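Local coordinates for protein heme peroxidase (PDB 2GVK) that probably acts as a heme-dependent dye-decolorizing peroxidase, using hydrogen peroxide to oxidise dyes and related substrates, at residues Gly10-Ala18 / Phe305-Gly313. Numbering follows the deposited sequence. Where two conformers were deposited one is given.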
# COMPACT_ATOMS: atom_id res chain seq x y z
N GLY A 10 -9.50 36.53 2.40
CA GLY A 10 -9.57 37.48 1.29
C GLY A 10 -9.44 36.83 -0.08
O GLY A 10 -9.07 37.49 -1.06
N GLY A 11 -9.75 35.53 -0.15
CA GLY A 11 -9.63 34.78 -1.40
C GLY A 11 -8.19 34.36 -1.71
O GLY A 11 -7.89 33.96 -2.83
N HIS A 12 -7.31 34.44 -0.74
CA HIS A 12 -5.92 34.08 -0.94
C HIS A 12 -5.68 32.65 -0.49
O HIS A 12 -6.09 32.26 0.59
CB HIS A 12 -5.00 35.02 -0.18
CG HIS A 12 -5.17 36.46 -0.54
ND1 HIS A 12 -4.81 36.97 -1.76
CD2 HIS A 12 -5.66 37.51 0.18
CE1 HIS A 12 -5.08 38.26 -1.80
NE2 HIS A 12 -5.59 38.61 -0.63
N ILE A 13 -5.02 31.87 -1.33
CA ILE A 13 -4.69 30.49 -1.03
C ILE A 13 -3.40 30.45 -0.19
O ILE A 13 -2.36 30.93 -0.63
CB ILE A 13 -4.45 29.67 -2.32
CG1 ILE A 13 -5.58 29.92 -3.34
CG2 ILE A 13 -4.32 28.17 -2.00
CD1 ILE A 13 -6.96 29.66 -2.80
N PRO A 14 -3.48 29.86 1.02
CA PRO A 14 -2.29 29.76 1.85
C PRO A 14 -1.35 28.66 1.38
O PRO A 14 -1.76 27.74 0.68
CB PRO A 14 -2.84 29.41 3.22
CG PRO A 14 -4.05 28.64 2.94
CD PRO A 14 -4.65 29.26 1.69
N GLN A 15 -0.10 28.78 1.75
CA GLN A 15 0.82 27.68 1.60
C GLN A 15 0.38 26.57 2.58
O GLN A 15 -0.55 26.76 3.36
CB GLN A 15 2.25 28.14 1.91
CG GLN A 15 2.85 29.08 0.84
CD GLN A 15 4.32 29.33 1.06
OE1 GLN A 15 5.09 28.40 1.15
NE2 GLN A 15 4.72 30.60 1.04
N ASP A 16 1.10 25.44 2.56
CA ASP A 16 0.72 24.27 3.34
C ASP A 16 1.14 24.44 4.80
O ASP A 16 1.99 23.71 5.31
CB ASP A 16 1.38 23.02 2.73
CG ASP A 16 0.78 21.72 3.27
OD1 ASP A 16 -0.41 21.71 3.64
OD2 ASP A 16 1.50 20.70 3.26
N VAL A 17 0.47 25.33 5.49
CA VAL A 17 0.83 25.67 6.85
C VAL A 17 -0.01 24.92 7.88
O VAL A 17 0.23 25.02 9.08
CB VAL A 17 0.67 27.18 7.07
CG1 VAL A 17 1.60 27.94 6.14
CG2 VAL A 17 -0.76 27.61 6.87
N ALA A 18 -0.98 24.17 7.41
CA ALA A 18 -1.80 23.38 8.28
C ALA A 18 -1.68 21.94 7.89
O ALA A 18 -2.52 21.15 8.22
CB ALA A 18 -3.21 23.81 8.21
N PHE A 305 8.01 34.84 7.92
CA PHE A 305 6.72 35.07 7.34
C PHE A 305 6.57 34.23 6.08
O PHE A 305 7.39 34.31 5.15
CB PHE A 305 6.52 36.57 7.01
CG PHE A 305 5.30 36.84 6.21
CD1 PHE A 305 4.05 36.55 6.71
CD2 PHE A 305 5.39 37.40 4.94
CE1 PHE A 305 2.90 36.79 5.96
CE2 PHE A 305 4.24 37.64 4.18
CZ PHE A 305 3.01 37.35 4.70
N VAL A 306 5.49 33.46 6.05
CA VAL A 306 5.15 32.59 4.97
C VAL A 306 3.97 33.20 4.17
O VAL A 306 2.82 33.16 4.62
CB VAL A 306 4.73 31.22 5.52
CG1 VAL A 306 4.31 30.25 4.38
CG2 VAL A 306 5.82 30.64 6.36
N PRO A 307 4.26 33.82 3.02
CA PRO A 307 3.19 34.51 2.29
C PRO A 307 2.19 33.56 1.64
O PRO A 307 2.51 32.42 1.38
CB PRO A 307 3.95 35.34 1.21
CG PRO A 307 5.28 34.75 1.13
CD PRO A 307 5.57 33.97 2.37
N SER A 308 0.99 34.04 1.37
CA SER A 308 0.06 33.30 0.56
C SER A 308 0.72 33.04 -0.80
O SER A 308 1.65 33.73 -1.18
CB SER A 308 -1.22 34.09 0.36
OG SER A 308 -0.99 35.21 -0.48
N TYR A 309 0.23 32.05 -1.52
CA TYR A 309 0.74 31.78 -2.89
C TYR A 309 0.56 33.00 -3.78
O TYR A 309 1.41 33.30 -4.58
CB TYR A 309 0.02 30.59 -3.52
CG TYR A 309 0.49 29.25 -3.04
CD1 TYR A 309 1.79 28.82 -3.29
CD2 TYR A 309 -0.39 28.36 -2.45
CE1 TYR A 309 2.22 27.57 -2.90
CE2 TYR A 309 0.01 27.12 -2.04
CZ TYR A 309 1.32 26.71 -2.27
OH TYR A 309 1.72 25.46 -1.90
N ASP A 310 -0.58 33.68 -3.64
CA ASP A 310 -0.86 34.89 -4.45
C ASP A 310 0.23 35.92 -4.25
O ASP A 310 0.76 36.47 -5.21
CB ASP A 310 -2.22 35.50 -4.07
CG ASP A 310 -3.38 34.80 -4.71
OD1 ASP A 310 -3.15 34.10 -5.75
OD2 ASP A 310 -4.54 34.99 -4.25
N LEU A 311 0.53 36.21 -3.00
CA LEU A 311 1.54 37.19 -2.69
C LEU A 311 2.92 36.73 -3.14
O LEU A 311 3.70 37.51 -3.69
CB LEU A 311 1.53 37.50 -1.18
CG LEU A 311 2.61 38.48 -0.68
CD1 LEU A 311 2.65 39.74 -1.54
CD2 LEU A 311 2.36 38.81 0.74
N LEU A 312 3.23 35.46 -2.89
CA LEU A 312 4.50 34.87 -3.33
C LEU A 312 4.73 35.11 -4.85
O LEU A 312 5.80 35.48 -5.26
CB LEU A 312 4.51 33.39 -3.02
CG LEU A 312 5.85 32.73 -3.07
CD1 LEU A 312 6.83 33.37 -2.08
CD2 LEU A 312 5.70 31.27 -2.77
N GLY A 313 3.68 34.91 -5.64
CA GLY A 313 3.76 35.16 -7.07
C GLY A 313 4.09 36.62 -7.37
O GLY A 313 4.87 36.91 -8.29
O HOH W 1 0.63 30.87 3.62
O HOH W 2 3.01 25.15 0.40
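With CG of Gln15 turned away from its own carbonyl carbon (chi1 -70°) and the chain extended beyond it (chi2 -171°), the amide reaches between Val306 and the turn that starts the last helix, while Tyr309, its CG anti to the carbonyl carbon and beside the backbone N, turns one face of its ring to CG of Gln15. NE2 of Gln15 gives a nearly straight hydrogen bond to O of Pro307 (2.9 Å), in the carbonyl plane and close to the plane of its own amide. OE1 is held by the backbone N of Met69, so both ends of this buried amide are gripped and its rotation is fixed. CG of Gln15 sits 4.2 Å from the centroid of the Tyr309 ring, a CH-pi contact; CG1 of Val306 lies over one face of the Gln15 amide, 3.4 Å from CD, and also touches CG1 of Val17.

Beside this, the backbone N of Tyr309 binds O of Ile13 at 3.0 Å. One water joins N of Asp16 to the Tyr309 hydroxyl. Farther out, ND1 of His12 donates to OD2 of Asp310 (3.2 Å); the carboxylate uses its anti lone pair, and its plane stands 80° from the imidazole. CB of His12 rests on CB of Ser308, whose OG caps the helix from the N-cap position by accepting from N of Leu311 at 3.1 Å. Phe49 of helix 38-59 packs on Gln15 and Leu312, and Val165 of a second subunit packs on Ile13.

The contact pins the N-terminal loop leading to strand 24-32 across the junction of strand 296-306 and helix 309-315, joining it to the end of the C-terminal half in the two-part ferredoxin-like (dimeric alpha+beta barrel) fold of DyP peroxidases.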